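PDB 3VQI: Atg5 from Kluyveromyces marxianus, which takes part in autophagic vesicle formation and cytoplasm-to-vacuole transport, working as part of the autophagy-essential Atg12-Atg5 conjugate. Local coordinates for residues 6-11 with 258-263; 19-24 with 31-36; 38-43 with 53-58; 14-19 with 42-47. All coordinates share one frame; numbering follows the deposited sequence.

Interaction 1 of 4, residues 6-11 with 258-263; sequences ELRERV and LYDIFA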
loop_
_atom_site.group_PDB
_atom_site.type_symbol
_atom_site.label_atom_id
_atom_site.label_comp_id
_atom_site.label_asym_id
_atom_site.label_seq_id
_atom_site.Cartn_x
_atom_site.Cartn_y
_atom_site.Cartn_z
ATOM N N GLU A 6 19.458 4.024 9.481
ATOM C CA GLU A 6 18.534 3.782 10.579
ATOM C C GLU A 6 17.082 3.861 10.110
ATOM O O GLU A 6 16.338 2.881 10.198
ATOM C CB GLU A 6 18.782 4.800 11.691
ATOM N N LEU A 7 16.693 5.033 9.612
ATOM C CA LEU A 7 15.337 5.265 9.128
ATOM C C LEU A 7 14.846 4.168 8.198
ATOM O O LEU A 7 13.864 3.485 8.493
ATOM C CB LEU A 7 15.254 6.604 8.396
ATOM C CG LEU A 7 15.377 7.850 9.267
ATOM C CD1 LEU A 7 15.323 9.089 8.389
ATOM C CD2 LEU A 7 14.255 7.864 10.302
ATOM N N ARG A 8 15.536 4.002 7.075
ATOM C CA ARG A 8 15.157 3.002 6.092
ATOM C C ARG A 8 14.798 1.652 6.701
ATOM O O ARG A 8 14.008 0.897 6.135
ATOM C CB ARG A 8 16.270 2.841 5.063
ATOM C CG ARG A 8 16.508 4.094 4.271
ATOM C CD ARG A 8 17.571 3.875 3.238
ATOM N NE ARG A 8 17.896 5.125 2.572
ATOM C CZ ARG A 8 18.836 5.251 1.644
ATOM N NH1 ARG A 8 19.549 4.198 1.264
ATOM N NH2 ARG A 8 19.069 6.439 1.105
ATOM N N GLU A 9 15.374 1.346 7.855
ATOM C CA GLU A 9 15.071 0.085 8.518
ATOM C C GLU A 9 13.706 0.162 9.186
ATOM O O GLU A 9 12.857 -0.704 8.975
ATOM C CB GLU A 9 16.144 -0.224 9.557
ATOM C CG GLU A 9 17.042 -1.390 9.182
ATOM C CD GLU A 9 16.640 -2.663 9.886
ATOM O OE1 GLU A 9 16.142 -3.595 9.211
ATOM O OE2 GLU A 9 16.816 -2.718 11.124
ATOM N N ARG A 10 13.497 1.204 9.990
ATOM C CA ARG A 10 12.226 1.402 10.679
ATOM C C ARG A 10 11.070 1.347 9.686
ATOM O O ARG A 10 10.033 0.740 9.963
ATOM C CB ARG A 10 12.205 2.754 11.394
ATOM C CG ARG A 10 13.045 2.823 12.648
ATOM C CD ARG A 10 13.991 4.004 12.597
ATOM N NE ARG A 10 14.695 4.177 13.861
ATOM C CZ ARG A 10 15.719 5.005 14.037
ATOM N NH1 ARG A 10 16.160 5.737 13.020
ATOM N NH2 ARG A 10 16.303 5.098 15.226
ATOM N N VAL A 11 11.253 1.996 8.538
ATOM C CA VAL A 11 10.236 2.033 7.499
ATOM C C VAL A 11 9.943 0.628 6.968
ATOM O O VAL A 11 8.792 0.186 6.940
ATOM C CB VAL A 11 10.677 2.955 6.341
ATOM C CG1 VAL A 11 9.713 2.849 5.185
ATOM C CG2 VAL A 11 10.738 4.395 6.830
ATOM N N LEU A 258 12.781 12.765 0.186
ATOM C CA LEU A 258 11.665 12.039 0.778
ATOM C C LEU A 258 11.406 10.759 -0.011
ATOM O O LEU A 258 10.945 9.765 0.542
ATOM C CB LEU A 258 10.413 12.914 0.788
ATOM C CG LEU A 258 10.463 14.111 1.739
ATOM C CD1 LEU A 258 9.306 15.050 1.464
ATOM C CD2 LEU A 258 10.432 13.614 3.172
ATOM N N TYR A 259 11.721 10.788 -1.304
ATOM C CA TYR A 259 11.523 9.626 -2.157
ATOM C C TYR A 259 12.585 8.566 -1.898
ATOM O O TYR A 259 12.275 7.385 -1.732
ATOM C CB TYR A 259 11.583 10.008 -3.638
ATOM C CG TYR A 259 11.379 8.811 -4.534
ATOM C CD1 TYR A 259 10.106 8.457 -4.981
ATOM C CD2 TYR A 259 12.443 7.970 -4.854
ATOM C CE1 TYR A 259 9.894 7.291 -5.718
ATOM C CE2 TYR A 259 12.242 6.800 -5.589
ATOM C CZ TYR A 259 10.966 6.469 -6.014
ATOM O OH TYR A 259 10.765 5.308 -6.720
ATOM N N ASP A 260 13.842 8.998 -1.882
ATOM C CA ASP A 260 14.976 8.104 -1.670
ATOM C C ASP A 260 14.870 7.311 -0.364
ATOM O O ASP A 260 15.419 6.216 -0.246
ATOM C CB ASP A 260 16.275 8.919 -1.683
ATOM C CG ASP A 260 17.511 8.045 -1.684
ATOM O OD1 ASP A 260 17.863 7.508 -2.757
ATOM O OD2 ASP A 260 18.120 7.889 -0.608
ATOM N N ILE A 261 14.154 7.861 0.609
ATOM C CA ILE A 261 14.001 7.202 1.901
ATOM C C ILE A 261 12.604 6.657 2.233
ATOM O O ILE A 261 12.487 5.683 2.982
ATOM C CB ILE A 261 14.412 8.159 3.050
ATOM C CG1 ILE A 261 13.842 7.659 4.383
ATOM C CG2 ILE A 261 13.922 9.566 2.753
ATOM C CD1 ILE A 261 14.015 8.612 5.532
ATOM N N PHE A 262 11.555 7.262 1.676
ATOM C CA PHE A 262 10.195 6.846 2.005
ATOM C C PHE A 262 9.310 6.201 0.945
ATOM O O PHE A 262 8.149 5.903 1.224
ATOM C CB PHE A 262 9.439 8.030 2.600
ATOM C CG PHE A 262 9.993 8.512 3.905
ATOM C CD1 PHE A 262 10.327 7.608 4.908
ATOM C CD2 PHE A 262 10.130 9.877 4.156
ATOM C CE1 PHE A 262 10.786 8.058 6.149
ATOM C CE2 PHE A 262 10.586 10.337 5.392
ATOM C CZ PHE A 262 10.915 9.427 6.393
ATOM N N ALA A 263 9.830 5.994 -0.259
ATOM C CA ALA A 263 9.037 5.364 -1.307
ATOM C C ALA A 263 8.523 4.023 -0.789
ATOM O O ALA A 263 9.221 3.323 -0.052
ATOM C CB ALA A 263 9.875 5.153 -2.552
#
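Arg8 and Ile261, their CA atoms 6.0 Å apart, mark the nearest approach of two short helical segments whose axes pass 10.1 Å from each other with their N-to-C directions 56° apart. The polar part of the contact is a salt bridge. The Arg8 side chain, extended from CG to NE, carries its guanidinium past Ile261, where NH2 meets Asp260 OD2 at 2.4 Å, a length too short to be taken literally. The guanidinium and carboxylate planes are turned 67° apart, so this is a one-atom approach rather than a flat two-pronged pairing, and Asp260 O lies over one guanidinium face. With an alanine for Arg8, the Asp260 carboxylate would probably be left without this cationic mate. On the apolar side, Val11 CG2 comes in at the rim of the Phe262 ring, near its plane, 3.7 Å from CE1. Leu7 and Ile261 also face each other, but the position modelled for Ile261 CD1, over the Phe262 ring, is doubtful. Phe262 rests further on Ile247 and Leu269, strand residues of the UblB region. The N-terminal helix is thus docked by a salt bridge and apolar packing against a helix of this ubiquitin-like domain.

Interaction 2 of 4, residues 19-24 with 31-36; sequences EVVVSD and TTLADK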
loop_
_atom_site.group_PDB
_atom_site.type_symbol
_atom_site.label_atom_id
_atom_site.label_comp_id
_atom_site.label_asym_id
_atom_site.label_seq_id
_atom_site.Cartn_x
_atom_site.Cartn_y
_atom_site.Cartn_z
ATOM N N GLU A 19 -7.615 -4.355 13.720
ATOM C CA GLU A 19 -8.680 -5.182 14.260
ATOM C C GLU A 19 -9.660 -5.499 13.138
ATOM O O GLU A 19 -10.270 -4.603 12.547
ATOM C CB GLU A 19 -9.413 -4.502 15.410
ATOM C CG GLU A 19 -10.551 -5.376 15.948
ATOM C CD GLU A 19 -10.991 -5.010 17.360
ATOM O OE1 GLU A 19 -11.868 -5.726 17.908
ATOM O OE2 GLU A 19 -10.465 -4.017 17.920
ATOM N N VAL A 20 -9.789 -6.782 12.839
ATOM C CA VAL A 20 -10.672 -7.239 11.785
ATOM C C VAL A 20 -11.910 -7.895 12.385
ATOM O O VAL A 20 -11.818 -8.921 13.064
ATOM C CB VAL A 20 -9.947 -8.253 10.872
ATOM C CG1 VAL A 20 -10.864 -8.694 9.751
ATOM C CG2 VAL A 20 -8.678 -7.622 10.319
ATOM N N VAL A 21 -13.067 -7.296 12.130
ATOM C CA VAL A 21 -14.327 -7.815 12.645
ATOM C C VAL A 21 -15.234 -8.202 11.488
ATOM O O VAL A 21 -15.313 -7.475 10.499
ATOM C CB VAL A 21 -15.072 -6.742 13.475
ATOM C CG1 VAL A 21 -16.248 -7.386 14.195
ATOM C CG2 VAL A 21 -14.107 -6.043 14.449
ATOM N N VAL A 22 -15.924 -9.334 11.601
ATOM C CA VAL A 22 -16.828 -9.734 10.530
ATOM C C VAL A 22 -17.921 -8.675 10.400
ATOM O O VAL A 22 -18.347 -8.102 11.399
ATOM C CB VAL A 22 -17.492 -11.078 10.813
ATOM C CG1 VAL A 22 -18.410 -11.438 9.658
ATOM C CG2 VAL A 22 -16.430 -12.148 11.005
ATOM N N SER A 23 -18.358 -8.399 9.175
ATOM C CA SER A 23 -19.387 -7.387 8.976
ATOM C C SER A 23 -20.745 -7.944 9.368
ATOM O O SER A 23 -20.994 -9.149 9.259
ATOM C CB SER A 23 -19.421 -6.914 7.522
ATOM O OG SER A 23 -19.978 -7.895 6.667
ATOM N N ASP A 24 -21.621 -7.054 9.827
ATOM C CA ASP A 24 -22.960 -7.444 10.257
ATOM C C ASP A 24 -23.674 -8.264 9.196
ATOM O O ASP A 24 -24.335 -9.252 9.502
ATOM C CB ASP A 24 -23.781 -6.197 10.593
ATOM C CG ASP A 24 -23.023 -5.225 11.491
ATOM O OD1 ASP A 24 -22.498 -5.654 12.541
ATOM O OD2 ASP A 24 -22.955 -4.024 11.145
ATOM N N THR A 31 -23.452 -13.305 17.781
ATOM C CA THR A 31 -22.282 -13.990 18.314
ATOM C C THR A 31 -21.418 -12.906 18.933
ATOM O O THR A 31 -21.398 -11.773 18.450
ATOM C CB THR A 31 -21.499 -14.731 17.225
ATOM O OG1 THR A 31 -21.517 -13.965 16.017
ATOM C CG2 THR A 31 -22.112 -16.102 16.981
ATOM N N THR A 32 -20.728 -13.257 20.014
ATOM C CA THR A 32 -19.885 -12.318 20.751
ATOM C C THR A 32 -18.852 -11.595 19.900
ATOM O O THR A 32 -18.311 -12.156 18.945
ATOM C CB THR A 32 -19.144 -13.032 21.911
ATOM O OG1 THR A 32 -20.105 -13.632 22.786
ATOM C CG2 THR A 32 -18.299 -12.042 22.705
ATOM N N LEU A 33 -18.584 -10.344 20.263
ATOM C CA LEU A 33 -17.604 -9.533 19.555
ATOM C C LEU A 33 -16.247 -10.234 19.563
ATOM O O LEU A 33 -15.578 -10.327 18.535
ATOM C CB LEU A 33 -17.479 -8.156 20.215
ATOM C CG LEU A 33 -16.322 -7.275 19.733
ATOM C CD1 LEU A 33 -16.439 -7.073 18.237
ATOM C CD2 LEU A 33 -16.332 -5.935 20.460
ATOM N N ALA A 34 -15.848 -10.732 20.726
ATOM C CA ALA A 34 -14.573 -11.413 20.844
ATOM C C ALA A 34 -14.460 -12.520 19.807
ATOM O O ALA A 34 -13.418 -12.682 19.175
ATOM C CB ALA A 34 -14.413 -11.989 22.245
ATOM N N ASP A 35 -15.536 -13.273 19.623
ATOM C CA ASP A 35 -15.535 -14.373 18.666
ATOM C C ASP A 35 -15.467 -13.970 17.189
ATOM O O ASP A 35 -14.941 -14.717 16.362
ATOM C CB ASP A 35 -16.770 -15.255 18.883
ATOM C CG ASP A 35 -16.561 -16.305 19.961
ATOM O OD1 ASP A 35 -16.270 -15.932 21.121
ATOM O OD2 ASP A 35 -16.693 -17.510 19.644
ATOM N N LYS A 36 -15.999 -12.797 16.856
ATOM C CA LYS A 36 -16.006 -12.337 15.469
ATOM C C LYS A 36 -14.892 -11.333 15.187
ATOM O O LYS A 36 -14.923 -10.611 14.192
ATOM C CB LYS A 36 -17.370 -11.725 15.130
ATOM C CG LYS A 36 -17.708 -10.472 15.917
ATOM C CD LYS A 36 -19.092 -9.965 15.560
ATOM C CE LYS A 36 -19.480 -8.761 16.413
ATOM N NZ LYS A 36 -20.880 -8.325 16.138
#
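Val21 and Lys36 meet where the first two strands of the UblA ubiquitin fold, an antiparallel pair joined by a long connection, begin to part. The connection comes back to the strand through a turn of helical backbone angles at 33-35, and Lys36 N is bonded to Thr32 O. The Lys36 side chain can be followed outward from there. Lys36 CB is 4.3 Å from Val22 CG2. With chi1 at 64°, CG is set between the backbone N and the carbonyl carbon, and from there the chain runs fully extended, crossing Val21 at a slant. The single methyl Val21 CG1 then serves three successive methylenes of Lys36: CG at 3.8 Å, CD at 4.1 Å and CE at 4.2 Å. The tip goes on toward Asp24, but Lys36 NZ stays 4.8 Å from Asp24 OD1, too far for contact, so any attraction between the opposite charges is probably weak. While the Lys36 side chain lies across Val21, the Lys36 backbone carbonyl holds the strand. Val22 N donates to Lys36 O over 3.1 Å with an N-H...O angle of 157°, the donor nitrogen lying in the carbonyl plane. Val22 also touches Leu59 of helix 48-59 and Ile63 in the loop beyond it. The same Lys36 O receives a CA-H contact from Val21 CA at 3.3 Å, while Leu33 CD1 touches Val21 CG1 from the turn.

Interaction 3 of 4, residues 38-43 with 53-58; sequences CHIVML and PTVVRK. With SO4 (sulfate ion), chain G.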
loop_
_atom_site.group_PDB
_atom_site.type_symbol
_atom_site.label_atom_id
_atom_site.label_comp_id
_atom_site.label_asym_id
_atom_site.label_seq_id
_atom_site.Cartn_x
_atom_site.Cartn_y
_atom_site.Cartn_z
ATOM N N CYS A 38 -10.410 -10.418 15.557
ATOM C CA CYS A 38 -9.055 -10.947 15.570
ATOM C C CYS A 38 -8.141 -9.765 15.299
ATOM O O CYS A 38 -8.431 -8.930 14.451
ATOM C CB CYS A 38 -8.864 -12.045 14.513
ATOM S SG CYS A 38 -8.700 -11.498 12.806
ATOM N N HIS A 39 -7.057 -9.670 16.054
ATOM C CA HIS A 39 -6.118 -8.576 15.872
ATOM C C HIS A 39 -4.869 -9.136 15.228
ATOM O O HIS A 39 -4.353 -10.170 15.641
ATOM C CB HIS A 39 -5.772 -7.932 17.217
ATOM C CG HIS A 39 -6.968 -7.681 18.079
ATOM N ND1 HIS A 39 -7.612 -8.689 18.766
ATOM C CD2 HIS A 39 -7.676 -6.552 18.316
ATOM C CE1 HIS A 39 -8.667 -8.192 19.387
ATOM N NE2 HIS A 39 -8.729 -6.897 19.131
ATOM N N ILE A 40 -4.393 -8.459 14.198
ATOM C CA ILE A 40 -3.200 -8.914 13.532
ATOM C C ILE A 40 -2.335 -7.720 13.232
ATOM O O ILE A 40 -2.839 -6.636 12.945
ATOM C CB ILE A 40 -3.543 -9.638 12.243
ATOM C CG1 ILE A 40 -4.238 -8.686 11.287
ATOM C CG2 ILE A 40 -4.466 -10.810 12.548
ATOM C CD1 ILE A 40 -4.663 -9.363 10.012
ATOM N N VAL A 41 -1.028 -7.906 13.339
ATOM C CA VAL A 41 -0.117 -6.822 13.044
ATOM C C VAL A 41 0.150 -6.936 11.551
ATOM O O VAL A 41 0.412 -8.034 11.055
ATOM C CB VAL A 41 1.199 -6.964 13.842
ATOM C CG1 VAL A 41 2.125 -5.795 13.536
ATOM C CG2 VAL A 41 0.900 -7.002 15.332
ATOM N N MET A 42 0.039 -5.823 10.829
ATOM C CA MET A 42 0.284 -5.823 9.389
ATOM C C MET A 42 1.476 -4.946 9.047
ATOM O O MET A 42 1.719 -3.918 9.690
ATOM C CB MET A 42 -0.925 -5.295 8.623
ATOM C CG MET A 42 -2.139 -6.196 8.618
ATOM S SD MET A 42 -3.447 -5.455 7.638
ATOM C CE MET A 42 -4.793 -6.637 7.926
ATOM N N LEU A 43 2.228 -5.353 8.036
ATOM C CA LEU A 43 3.362 -4.560 7.624
ATOM C C LEU A 43 2.829 -3.382 6.820
ATOM O O LEU A 43 1.929 -3.546 6.007
ATOM C CB LEU A 43 4.305 -5.407 6.786
ATOM C CG LEU A 43 5.051 -6.446 7.623
ATOM C CD1 LEU A 43 5.765 -7.423 6.711
ATOM C CD2 LEU A 43 6.029 -5.741 8.554
ATOM N N PRO A 53 -6.654 -14.392 3.339
ATOM C CA PRO A 53 -6.924 -15.772 3.772
ATOM C C PRO A 53 -6.719 -16.082 5.251
ATOM O O PRO A 53 -7.412 -16.921 5.822
ATOM C CB PRO A 53 -6.015 -16.616 2.870
ATOM C CG PRO A 53 -4.989 -15.649 2.369
ATOM C CD PRO A 53 -5.770 -14.389 2.162
ATOM N N THR A 54 -5.753 -15.418 5.866
ATOM C CA THR A 54 -5.475 -15.630 7.279
ATOM C C THR A 54 -6.677 -15.128 8.061
ATOM O O THR A 54 -7.178 -15.804 8.960
ATOM C CB THR A 54 -4.238 -14.833 7.715
ATOM O OG1 THR A 54 -3.172 -15.081 6.794
ATOM C CG2 THR A 54 -3.814 -15.215 9.129
ATOM N N VAL A 55 -7.135 -13.932 7.711
ATOM C CA VAL A 55 -8.285 -13.340 8.380
ATOM C C VAL A 55 -9.518 -14.201 8.146
ATOM O O VAL A 55 -10.290 -14.463 9.070
ATOM C CB VAL A 55 -8.501 -11.909 7.892
ATOM C CG1 VAL A 55 -9.870 -11.395 8.281
ATOM C CG2 VAL A 55 -7.451 -11.038 8.514
ATOM N N VAL A 56 -9.696 -14.676 6.923
ATOM C CA VAL A 56 -10.839 -15.518 6.643
ATOM C C VAL A 56 -10.779 -16.778 7.503
ATOM O O VAL A 56 -11.768 -17.156 8.116
ATOM C CB VAL A 56 -10.900 -15.890 5.160
ATOM C CG1 VAL A 56 -11.868 -17.039 4.952
ATOM C CG2 VAL A 56 -11.344 -14.670 4.347
ATOM N N ARG A 57 -9.610 -17.409 7.559
ATOM C CA ARG A 57 -9.414 -18.626 8.350
ATOM C C ARG A 57 -9.797 -18.398 9.815
ATOM O O ARG A 57 -10.632 -19.107 10.368
ATOM C CB ARG A 57 -7.941 -19.069 8.287
ATOM C CG ARG A 57 -7.651 -20.490 8.830
ATOM C CD ARG A 57 -6.278 -20.633 9.547
ATOM N NE ARG A 57 -5.200 -19.778 9.026
ATOM C CZ ARG A 57 -4.802 -19.733 7.756
ATOM N NH1 ARG A 57 -5.385 -20.492 6.843
ATOM N NH2 ARG A 57 -3.815 -18.928 7.395
ATOM N N LYS A 58 -9.185 -17.403 10.442
ATOM C CA LYS A 58 -9.455 -17.134 11.846
ATOM C C LYS A 58 -10.912 -16.881 12.188
ATOM O O LYS A 58 -11.331 -17.137 13.320
ATOM C CB LYS A 58 -8.651 -15.935 12.340
ATOM C CG LYS A 58 -7.170 -16.159 12.502
ATOM C CD LYS A 58 -6.572 -15.032 13.341
ATOM C CE LYS A 58 -5.083 -14.838 13.074
ATOM N NZ LYS A 58 -4.213 -15.382 14.154
HETATM S S SO4 G . -7.069 -12.434 18.569
HETATM O O1 SO4 G . -8.051 -11.369 18.844
HETATM O O2 SO4 G . -7.772 -13.700 18.277
HETATM O O3 SO4 G . -6.239 -12.067 17.406
HETATM O O4 SO4 G . -6.209 -12.597 19.757
#
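A chi1 of 62° puts CG1 of Ile40 between its backbone N and carbonyl carbon, and the chain, extended beyond, delivers CD1 to Val55 CG2 at 3.6 Å; the valine answers with CG2 anti to its own carbonyl carbon. The two side chains cross at about a right angle. This is the beta-grasp packing of a ubiquitin fold, a helix laid on one face of the sheet: the axes of strand 38-43 and helix 53-58 run 9.9 Å apart at 156°. Val55 reaches further strands of the sheet too, touching Val20 and Leu119. Toward the edge, Lys58 lends its aliphatic part, with CD 3.9 Å from Cys38 CB and CE 4.1 Å from Ile40 CG2; a bend at chi4 then turns the amine off the extended line. Cys38 SG reaches Val55 CG2 more loosely, at 4.5 Å. The His39 side chain leaves on the face away from the helix, while at the outer edge of the strand the residue binds a sulfate ion, probably from the crystallisation liquor. His39 N donates to sulfate O3 over 2.9 Å, and His39 ND1 to sulfate O1 over 2.7 Å, with O1 at the ring edge.

Interaction 4 of 4, residues 14-19 with 42-47; sequences GTINVE and MLRDAY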
loop_
_atom_site.group_PDB
_atom_site.type_symbol
_atom_site.label_atom_id
_atom_site.label_comp_id
_atom_site.label_asym_id
_atom_site.label_seq_id
_atom_site.Cartn_x
_atom_site.Cartn_y
_atom_site.Cartn_z
ATOM N N GLY A 14 8.034 -1.108 9.250
ATOM C CA GLY A 14 6.850 -0.373 9.677
ATOM C C GLY A 14 5.659 -1.271 9.968
ATOM O O GLY A 14 5.305 -2.145 9.176
ATOM N N THR A 15 5.023 -1.041 11.106
ATOM C CA THR A 15 3.896 -1.856 11.509
ATOM C C THR A 15 2.654 -1.040 11.873
ATOM O O THR A 15 2.753 0.152 12.140
ATOM C CB THR A 15 4.327 -2.743 12.706
ATOM O OG1 THR A 15 4.305 -4.110 12.300
ATOM C CG2 THR A 15 3.414 -2.554 13.916
ATOM N N ILE A 16 1.488 -1.685 11.851
ATOM C CA ILE A 16 0.228 -1.044 12.250
ATOM C C ILE A 16 -0.687 -2.113 12.847
ATOM O O ILE A 16 -0.785 -3.218 12.317
ATOM C CB ILE A 16 -0.519 -0.328 11.067
ATOM C CG1 ILE A 16 -0.673 -1.272 9.876
ATOM C CG2 ILE A 16 0.230 0.937 10.646
ATOM C CD1 ILE A 16 -1.355 -0.638 8.683
ATOM N N ASN A 17 -1.329 -1.786 13.969
ATOM C CA ASN A 17 -2.243 -2.710 14.646
ATOM C C ASN A 17 -3.579 -2.697 13.923
ATOM O O ASN A 17 -4.128 -1.632 13.643
ATOM C CB ASN A 17 -2.444 -2.294 16.106
ATOM C CG ASN A 17 -1.190 -2.468 16.941
ATOM O OD1 ASN A 17 -0.634 -3.563 17.015
ATOM N ND2 ASN A 17 -0.739 -1.386 17.576
ATOM N N VAL A 18 -4.114 -3.876 13.638
ATOM C CA VAL A 18 -5.360 -3.961 12.896
ATOM C C VAL A 18 -6.404 -4.872 13.527
ATOM O O VAL A 18 -6.116 -6.027 13.836
ATOM C CB VAL A 18 -5.082 -4.477 11.452
ATOM C CG1 VAL A 18 -6.379 -4.656 10.691
ATOM C CG2 VAL A 18 -4.151 -3.526 10.730
ATOM N N GLU A 19 -7.615 -4.355 13.720
ATOM C CA GLU A 19 -8.680 -5.182 14.260
ATOM C C GLU A 19 -9.660 -5.499 13.138
ATOM O O GLU A 19 -10.270 -4.603 12.547
ATOM C CB GLU A 19 -9.413 -4.502 15.410
ATOM C CG GLU A 19 -10.551 -5.376 15.948
ATOM C CD GLU A 19 -10.991 -5.010 17.360
ATOM O OE1 GLU A 19 -11.868 -5.726 17.908
ATOM O OE2 GLU A 19 -10.465 -4.017 17.920
ATOM N N MET A 42 0.039 -5.823 10.829
ATOM C CA MET A 42 0.284 -5.823 9.389
ATOM C C MET A 42 1.476 -4.946 9.047
ATOM O O MET A 42 1.719 -3.918 9.690
ATOM C CB MET A 42 -0.925 -5.295 8.623
ATOM C CG MET A 42 -2.139 -6.196 8.618
ATOM S SD MET A 42 -3.447 -5.455 7.638
ATOM C CE MET A 42 -4.793 -6.637 7.926
ATOM N N LEU A 43 2.228 -5.353 8.036
ATOM C CA LEU A 43 3.362 -4.560 7.624
ATOM C C LEU A 43 2.829 -3.382 6.820
ATOM O O LEU A 43 1.929 -3.546 6.007
ATOM C CB LEU A 43 4.305 -5.407 6.786
ATOM C CG LEU A 43 5.051 -6.446 7.623
ATOM C CD1 LEU A 43 5.765 -7.423 6.711
ATOM C CD2 LEU A 43 6.029 -5.741 8.554
ATOM N N ARG A 44 3.366 -2.193 7.071
ATOM C CA ARG A 44 2.932 -1.006 6.358
ATOM C C ARG A 44 3.170 -1.156 4.870
ATOM O O ARG A 44 2.332 -0.787 4.058
ATOM C CB ARG A 44 3.663 0.231 6.882
ATOM C CG ARG A 44 2.984 0.856 8.092
ATOM C CD ARG A 44 3.767 2.010 8.705
ATOM N NE ARG A 44 2.834 2.937 9.331
ATOM C CZ ARG A 44 2.149 3.859 8.657
ATOM N NH1 ARG A 44 2.318 3.985 7.342
ATOM N NH2 ARG A 44 1.257 4.611 9.287
ATOM N N ASP A 45 4.317 -1.709 4.514
ATOM C CA ASP A 45 4.639 -1.895 3.120
ATOM C C ASP A 45 4.405 -3.328 2.700
ATOM O O ASP A 45 5.339 -4.084 2.430
ATOM C CB ASP A 45 6.081 -1.482 2.851
ATOM C CG ASP A 45 6.166 -0.197 2.061
ATOM O OD1 ASP A 45 5.566 -0.143 0.969
ATOM O OD2 ASP A 45 6.823 0.756 2.527
ATOM N N ALA A 46 3.130 -3.681 2.656
ATOM C CA ALA A 46 2.663 -5.000 2.267
ATOM C C ALA A 46 1.291 -4.706 1.692
ATOM O O ALA A 46 0.876 -3.550 1.648
ATOM C CB ALA A 46 2.538 -5.890 3.484
ATOM N N TYR A 47 0.582 -5.738 1.258
ATOM C CA TYR A 47 -0.746 -5.537 0.705
ATOM C C TYR A 47 -1.810 -6.206 1.569
ATOM O O TYR A 47 -1.590 -7.315 2.071
ATOM C CB TYR A 47 -0.797 -6.091 -0.716
ATOM C CG TYR A 47 -0.090 -5.218 -1.716
ATOM C CD1 TYR A 47 -0.653 -4.014 -2.126
ATOM C CD2 TYR A 47 1.131 -5.601 -2.272
ATOM C CE1 TYR A 47 -0.027 -3.208 -3.070
ATOM C CE2 TYR A 47 1.770 -4.801 -3.223
ATOM C CZ TYR A 47 1.182 -3.604 -3.618
ATOM O OH TYR A 47 1.781 -2.815 -4.560
HETATM O O HOH W 1 6.535 -2.247 6.645
#
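Ile16 and Met42 exchange two backbone hydrogen bonds as an antiparallel hydrogen-bonded pair: Met42 N to Ile16 O is almost straight at 177°, while Ile16 N to Met42 O is more bent. Beyond the non-hydrogen-bonded pair Thr15-Leu43, Arg44 N donates to Gly14 O over 2.9 Å from well above the carbonyl plane. A water bonded to Gly14 O, at 2.8 Å, bridges to Asp45 N. Weaker CA-H contacts run from Thr15 CA to Met42 O and from Leu43 CA to Gly14 O. The backbone hydrogen bonds knit together the first two strands of the UblA ubiquitin fold at the end away from their connecting loop. Apolar contacts follow on one sheet face. Met42, extended beyond CG, crosses Val18 at about a right angle, its SD 3.7 Å from CG2 and its CE 3.8 Å from CG1 of that valine. Of charged groups, Arg44 stands out: its chain passes Gly14 and crosses Ile16 at roughly ninety degrees, NE 3.5 Å from Ile16 CG2, before the guanidinium forms a salt bridge with Asp94. With an alanine here, Asp94 would probably lose this charge partner and a gap open beside Ile16 CG2. Phe93, on Asp94's helix, touches both Ile16 and Arg44.

Interactions 2, 3 and 4 meet on two neighbouring strands of the UblA sheet: interaction 2 uses strand 15-22, interaction 3 strand 37-43, and interaction 4 pairs the two. Between the contacts the strands are probably bonded by Val20 N to Cys38 O and Ile40 N to Val18 O, each 3.0 Å. Interaction 3 is centred 12 Å from interaction 2 and 11 Å from interaction 4, and Val20 packs on Val55 between interactions 2 and 3. Interaction 1 stands apart, its centre 35 Å from that of interaction 2 but 16 Å from that of interaction 4. Gln245 joins interactions 1 and 4, its NE2 bonded to Phe262 O and Asp45 OD2. The sulfate belongs to interaction 3.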